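Local coordinates for putative pyridoxal phosphate-dependent transferase (Clostridium difficile, PDB 4DQ6), which binds pyridoxal-5'-phosphate and belongs to the class I and II aminotransferase family, although its precise function is not established, at residues I103-N108 with V130-R136; I107-T111 with K166-L170. All blocks are in the same frame, centred on the assembly; numbering follows the deposited sequence.

Contact 1. Residues I103-N108 with V130-R136; sequences ISLLIN and VVKNNNR
The carboxamide of Asn-134 meets Ser-104 edge-on: Asn-134 ND2 donates to Ser-104 OG over 3.1 Å, nearly straight (176°) and in the amide plane. The second proton of Asn-134 ND2 goes to Val-130 O at 2.8 Å, also close to that plane, so both N-H groups are used, which should hold the amide in this orientation. OD1 accepts from water 1, which also donates to Ser-104 OG. The same OG bonds to Arg-267 O of the second subunit, giving this buried hydroxyl three polar partners.

The guanidinium of Arg-136 has water 3 at its edge, in plane, 3.0 Å from NH2; this water also donates to Asn-108 OD1. Asn-108 O, 3.2 Å from Arg-136 NH2, is poorly angled for a bond, and the main protein partner of NH2 is Thr-111 O. NH1 reaches back to Asn-134 O. The bend at chi2 (54°) carries the arginine alongside Ile-107, whose CG2 lies 3.9 Å from Arg-136 CD.

Beyond the amide, on the side away from Arg-136, Ile-107 CD1 packs 3.8 Å from Val-130 CG1, while Val-130 CG2 presses on Ser-104 CB at 3.6 Å. Asn-135, the C-prime residue of a Schellman motif, ends helix 126-133. Helix 99-110 thus lies against the end of helix 126-133, with Ile-117 of strand 116-119 touching Ile-107, Val-131 and Arg-136, and the second subunit covering Ser-104 and Val-130.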
loop_
_atom_site.group_PDB
_atom_site.type_symbol
_atom_site.label_atom_id
_atom_site.label_comp_id
_atom_site.label_asym_id
_atom_site.label_seq_id
_atom_site.Cartn_x
_atom_site.Cartn_y
_atom_site.Cartn_z
ATOM N N ILE A 103 -10.926 5.003 -5.014
ATOM C CA ILE A 103 -11.720 5.994 -5.751
ATOM C C ILE A 103 -10.959 6.520 -6.955
ATOM O O ILE A 103 -11.523 6.702 -8.047
ATOM C CB ILE A 103 -12.176 7.099 -4.790
ATOM C CG1 ILE A 103 -13.156 6.525 -3.784
ATOM C CG2 ILE A 103 -12.830 8.262 -5.564
ATOM C CD1 ILE A 103 -13.769 7.486 -2.816
ATOM N N SER A 104 -9.654 6.737 -6.770
ATOM C CA SER A 104 -8.824 7.256 -7.851
ATOM C C SER A 104 -8.791 6.242 -8.994
ATOM O O SER A 104 -8.964 6.625 -10.166
ATOM C CB SER A 104 -7.373 7.451 -7.408
ATOM O OG SER A 104 -6.595 8.069 -8.404
ATOM N N LEU A 105 -8.618 4.956 -8.726
ATOM C CA LEU A 105 -8.588 3.938 -9.783
ATOM C C LEU A 105 -9.992 3.858 -10.440
ATOM O O LEU A 105 -10.087 3.723 -11.664
ATOM C CB LEU A 105 -8.119 2.582 -9.296
ATOM C CG LEU A 105 -6.676 2.525 -8.892
ATOM C CD1 LEU A 105 -6.389 1.081 -8.476
ATOM C CD2 LEU A 105 -5.612 2.971 -9.825
ATOM N N LEU A 106 -11.059 3.868 -9.629
ATOM C CA LEU A 106 -12.432 3.841 -10.157
ATOM C C LEU A 106 -12.654 4.977 -11.138
ATOM O O LEU A 106 -13.269 4.795 -12.206
ATOM C CB LEU A 106 -13.454 3.867 -9.043
ATOM C CG LEU A 106 -13.573 2.581 -8.181
ATOM C CD1 LEU A 106 -14.391 2.832 -6.920
ATOM C CD2 LEU A 106 -14.180 1.484 -9.070
ATOM N N ILE A 107 -12.186 6.161 -10.799
ATOM C CA ILE A 107 -12.359 7.342 -11.673
ATOM C C ILE A 107 -11.635 7.113 -12.974
ATOM O O ILE A 107 -12.198 7.384 -14.103
ATOM C CB ILE A 107 -11.828 8.623 -10.982
ATOM C CG1 ILE A 107 -12.810 9.081 -9.911
ATOM C CG2 ILE A 107 -11.587 9.710 -12.029
ATOM C CD1 ILE A 107 -12.278 10.165 -8.992
ATOM N N ASN A 108 -10.394 6.699 -12.947
ATOM C CA ASN A 108 -9.671 6.407 -14.162
ATOM C C ASN A 108 -10.348 5.360 -15.047
ATOM O O ASN A 108 -10.362 5.527 -16.314
ATOM C CB ASN A 108 -8.249 5.952 -13.858
ATOM C CG ASN A 108 -7.396 5.905 -15.101
ATOM O OD1 ASN A 108 -7.110 6.953 -15.750
ATOM N ND2 ASN A 108 -7.045 4.696 -15.506
ATOM N N VAL A 130 -8.938 14.420 -5.918
ATOM C CA VAL A 130 -8.835 13.158 -6.646
ATOM C C VAL A 130 -9.447 13.285 -8.041
ATOM O O VAL A 130 -8.942 12.699 -8.994
ATOM C CB VAL A 130 -9.422 11.949 -5.866
ATOM C CG1 VAL A 130 -10.954 11.942 -5.905
ATOM C CG2 VAL A 130 -8.816 10.634 -6.420
ATOM N N VAL A 131 -10.449 14.142 -8.191
ATOM C CA VAL A 131 -11.056 14.336 -9.497
ATOM C C VAL A 131 -10.106 15.126 -10.420
ATOM O O VAL A 131 -9.834 14.727 -11.580
ATOM C CB VAL A 131 -12.443 15.007 -9.355
ATOM C CG1 VAL A 131 -12.971 15.472 -10.722
ATOM C CG2 VAL A 131 -13.418 14.046 -8.629
ATOM N N LYS A 132 -9.557 16.193 -9.856
ATOM C CA LYS A 132 -8.639 17.083 -10.559
ATOM C C LYS A 132 -7.315 16.409 -10.921
ATOM O O LYS A 132 -6.765 16.607 -12.041
ATOM C CB LYS A 132 -8.390 18.341 -9.757
ATOM C CG LYS A 132 -9.654 19.185 -9.658
ATOM C CD LYS A 132 -9.457 20.445 -8.847
ATOM C CE LYS A 132 -10.677 21.368 -9.007
ATOM N NZ LYS A 132 -10.682 22.337 -7.877
ATOM N N ASN A 133 -6.779 15.618 -9.989
ATOM C CA ASN A 133 -5.495 14.983 -10.203
ATOM C C ASN A 133 -5.595 13.816 -11.197
ATOM O O ASN A 133 -4.575 13.345 -11.725
ATOM C CB ASN A 133 -4.956 14.438 -8.896
ATOM C CG ASN A 133 -4.498 15.509 -7.925
ATOM O OD1 ASN A 133 -4.205 16.629 -8.300
ATOM N ND2 ASN A 133 -4.381 15.107 -6.644
ATOM N N ASN A 134 -6.820 13.388 -11.478
ATOM C CA ASN A 134 -7.110 12.490 -12.601
ATOM C C ASN A 134 -7.576 13.159 -13.895
ATOM O O ASN A 134 -8.001 12.438 -14.764
ATOM C CB ASN A 134 -8.160 11.457 -12.199
ATOM C CG ASN A 134 -7.582 10.331 -11.410
ATOM O OD1 ASN A 134 -6.936 9.458 -11.979
ATOM N ND2 ASN A 134 -7.822 10.337 -10.115
ATOM N N ASN A 135 -7.470 14.477 -13.989
ATOM C CA ASN A 135 -7.826 15.234 -15.196
ATOM C C ASN A 135 -9.256 14.945 -15.616
ATOM O O ASN A 135 -9.581 14.820 -16.813
ATOM C CB ASN A 135 -6.822 14.978 -16.323
ATOM C CG ASN A 135 -5.397 15.263 -15.881
ATOM O OD1 ASN A 135 -4.592 14.334 -15.693
ATOM N ND2 ASN A 135 -5.113 16.535 -15.582
ATOM N N ARG A 136 -10.134 14.872 -14.632
ATOM C CA ARG A 136 -11.550 14.926 -14.872
ATOM C C ARG A 136 -12.025 16.293 -14.416
ATOM O O ARG A 136 -11.309 17.047 -13.710
ATOM C CB ARG A 136 -12.304 13.803 -14.144
ATOM C CG ARG A 136 -12.379 12.446 -14.848
ATOM C CD ARG A 136 -11.051 11.866 -15.270
ATOM N NE ARG A 136 -11.142 10.510 -15.806
ATOM C CZ ARG A 136 -10.148 9.882 -16.425
ATOM N NH1 ARG A 136 -8.986 10.495 -16.672
ATOM N NH2 ARG A 136 -10.342 8.662 -16.885
HETATM O O HOH W 1 -5.630 7.131 -10.954
HETATM O O HOH W 2 -6.008 9.342 -14.590
HETATM O O HOH W 3 -8.328 6.948 -18.264
#

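Contact 2. Residues I107-T111 with K166-L170; sequences INELT and KLFIL
Leu-167 is the bump that joins strand 165-171 to helix 99-110, which packs on one face of the seven-stranded mixed sheet containing that strand, in the large domain of the fold-type I pyridoxal phosphate enzymes. Its forked end enters the hollow bordered by Ile-107, Leu-110 and Thr-111 on the last turn of the helix. Leu-167 CD1 touches Thr-111 CG2 at 3.7 Å and Ile-107 CG1 at 4.2 Å, while Leu-167 CD2 meets Leu-110 CD1 at 4.1 Å, the two leucines crossing at about a right angle.

Thr-111, the first residue to leave the helical conformation, returns a bump of its own. With OG1 set between the backbone N and carbonyl carbon (chi1 63°), the methyl CG2 is left to face the strand, filling the notch between Lys-166 and Leu-167. The lysine contributes only the root of its side chain; its amino end leads away from the helix.

Around this interlock, Leu-110 extends to Asp-257 and Leu-260 of helix 255-267, and Leu-167 touches Ile-201 of the adjacent strand. Farther along the strand, Ile-169 adds a lesser contact, Ile-169 CD1 standing 4.2 Å from Ile-107 CD1.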
loop_
_atom_site.group_PDB
_atom_site.type_symbol
_atom_site.label_atom_id
_atom_site.label_comp_id
_atom_site.label_asym_id
_atom_site.label_seq_id
_atom_site.Cartn_x
_atom_site.Cartn_y
_atom_site.Cartn_z
ATOM N N ILE A 107 -12.186 6.161 -10.799
ATOM C CA ILE A 107 -12.359 7.342 -11.673
ATOM C C ILE A 107 -11.635 7.113 -12.974
ATOM O O ILE A 107 -12.198 7.384 -14.103
ATOM C CB ILE A 107 -11.828 8.623 -10.982
ATOM C CG1 ILE A 107 -12.810 9.081 -9.911
ATOM C CG2 ILE A 107 -11.587 9.710 -12.029
ATOM C CD1 ILE A 107 -12.278 10.165 -8.992
ATOM N N ASN A 108 -10.394 6.699 -12.947
ATOM C CA ASN A 108 -9.671 6.407 -14.162
ATOM C C ASN A 108 -10.348 5.360 -15.047
ATOM O O ASN A 108 -10.362 5.527 -16.314
ATOM C CB ASN A 108 -8.249 5.952 -13.858
ATOM C CG ASN A 108 -7.396 5.905 -15.101
ATOM O OD1 ASN A 108 -7.110 6.953 -15.750
ATOM N ND2 ASN A 108 -7.045 4.696 -15.506
ATOM N N GLU A 109 -10.924 4.320 -14.457
ATOM C CA GLU A 109 -11.488 3.183 -15.214
ATOM C C GLU A 109 -12.931 3.403 -15.682
ATOM O O GLU A 109 -13.314 2.866 -16.731
ATOM C CB GLU A 109 -11.395 1.878 -14.424
ATOM C CG GLU A 109 -10.000 1.441 -13.997
ATOM C CD GLU A 109 -9.016 1.368 -15.169
ATOM O OE1 GLU A 109 -9.365 0.852 -16.281
ATOM O OE2 GLU A 109 -7.872 1.879 -15.026
ATOM N N LEU A 110 -13.705 4.182 -14.928
ATOM C CA LEU A 110 -15.138 4.393 -15.205
ATOM C C LEU A 110 -15.435 5.599 -16.042
ATOM O O LEU A 110 -16.580 5.758 -16.516
ATOM C CB LEU A 110 -15.925 4.514 -13.878
ATOM C CG LEU A 110 -16.051 3.245 -13.060
ATOM C CD1 LEU A 110 -16.576 3.488 -11.640
ATOM C CD2 LEU A 110 -16.880 2.201 -13.801
ATOM N N THR A 111 -14.443 6.434 -16.294
ATOM C CA THR A 111 -14.608 7.702 -16.997
ATOM C C THR A 111 -13.436 7.909 -17.930
ATOM O O THR A 111 -12.414 7.179 -17.843
ATOM C CB THR A 111 -14.718 8.920 -16.052
ATOM O OG1 THR A 111 -13.507 9.083 -15.298
ATOM C CG2 THR A 111 -15.895 8.770 -15.108
ATOM N N LYS A 166 -20.845 11.758 -15.060
ATOM C CA LYS A 166 -20.708 10.338 -15.186
ATOM C C LYS A 166 -20.777 9.651 -13.857
ATOM O O LYS A 166 -21.244 8.531 -13.759
ATOM C CB LYS A 166 -19.374 10.036 -15.857
ATOM C CG LYS A 166 -19.277 10.689 -17.237
ATOM C CD LYS A 166 -20.359 10.221 -18.208
ATOM C CE LYS A 166 -20.239 10.851 -19.593
ATOM N NZ LYS A 166 -21.270 10.316 -20.534
ATOM N N LEU A 167 -20.289 10.350 -12.849
ATOM C CA LEU A 167 -20.123 9.763 -11.488
ATOM C C LEU A 167 -20.487 10.799 -10.453
ATOM O O LEU A 167 -20.254 11.998 -10.656
ATOM C CB LEU A 167 -18.644 9.299 -11.109
ATOM C CG LEU A 167 -17.961 8.217 -11.943
ATOM C CD1 LEU A 167 -16.498 7.983 -11.515
ATOM C CD2 LEU A 167 -18.748 6.914 -11.794
ATOM N N PHE A 168 -21.000 10.303 -9.315
ATOM C CA PHE A 168 -21.313 11.109 -8.162
ATOM C C PHE A 168 -20.593 10.519 -6.987
ATOM O O PHE A 168 -20.766 9.293 -6.729
ATOM C CB PHE A 168 -22.853 11.148 -7.948
ATOM C CG PHE A 168 -23.296 12.087 -6.844
ATOM C CD1 PHE A 168 -23.092 11.737 -5.513
ATOM C CD2 PHE A 168 -23.949 13.328 -7.144
ATOM C CE1 PHE A 168 -23.514 12.593 -4.511
ATOM C CE2 PHE A 168 -24.334 14.187 -6.122
ATOM C CZ PHE A 168 -24.109 13.801 -4.812
ATOM N N ILE A 169 -19.796 11.349 -6.307
ATOM C CA ILE A 169 -19.082 10.816 -5.150
ATOM C C ILE A 169 -19.811 11.330 -3.888
ATOM O O ILE A 169 -19.863 12.553 -3.658
ATOM C CB ILE A 169 -17.571 11.199 -5.107
ATOM C CG1 ILE A 169 -16.863 10.999 -6.440
ATOM C CG2 ILE A 169 -16.865 10.411 -3.969
ATOM C CD1 ILE A 169 -15.370 11.297 -6.434
ATOM N N LEU A 170 -20.369 10.393 -3.119
ATOM C CA LEU A 170 -21.228 10.690 -2.010
ATOM C C LEU A 170 -20.376 10.379 -0.758
ATOM O O LEU A 170 -19.610 9.355 -0.693
ATOM C CB LEU A 170 -22.469 9.790 -1.999
ATOM C CG LEU A 170 -23.263 9.594 -0.698
ATOM C CD1 LEU A 170 -23.991 10.906 -0.409
ATOM C CD2 LEU A 170 -24.243 8.447 -0.798
#

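Contacts 1 and 2 lie about 7 Å apart, centre to centre, and share Ile-107 and Asn-108 of helix 99-110, which packs on helix 126-133 in one and on strand 165-171 in the other. Ile-169 CD1 joins their apolar parts, 4.0 Å from Val-131 CG2 and 4.1 Å from Ile-103 CG2. On the polar side, Arg-136 NH2 probably hydrogen-bonds Thr-111 O at 2.7 Å, tying the loop after one helix to the end of the other. Helix 99-110 begins at the pyridoxal-5'-phosphate pocket residues Val-99 and Ile-100, and strand 165-171 ends at Cys-171, also of the pocket; the side chains of Ile-103 and Ile-169 are about 6 and 8 Å from the ligand.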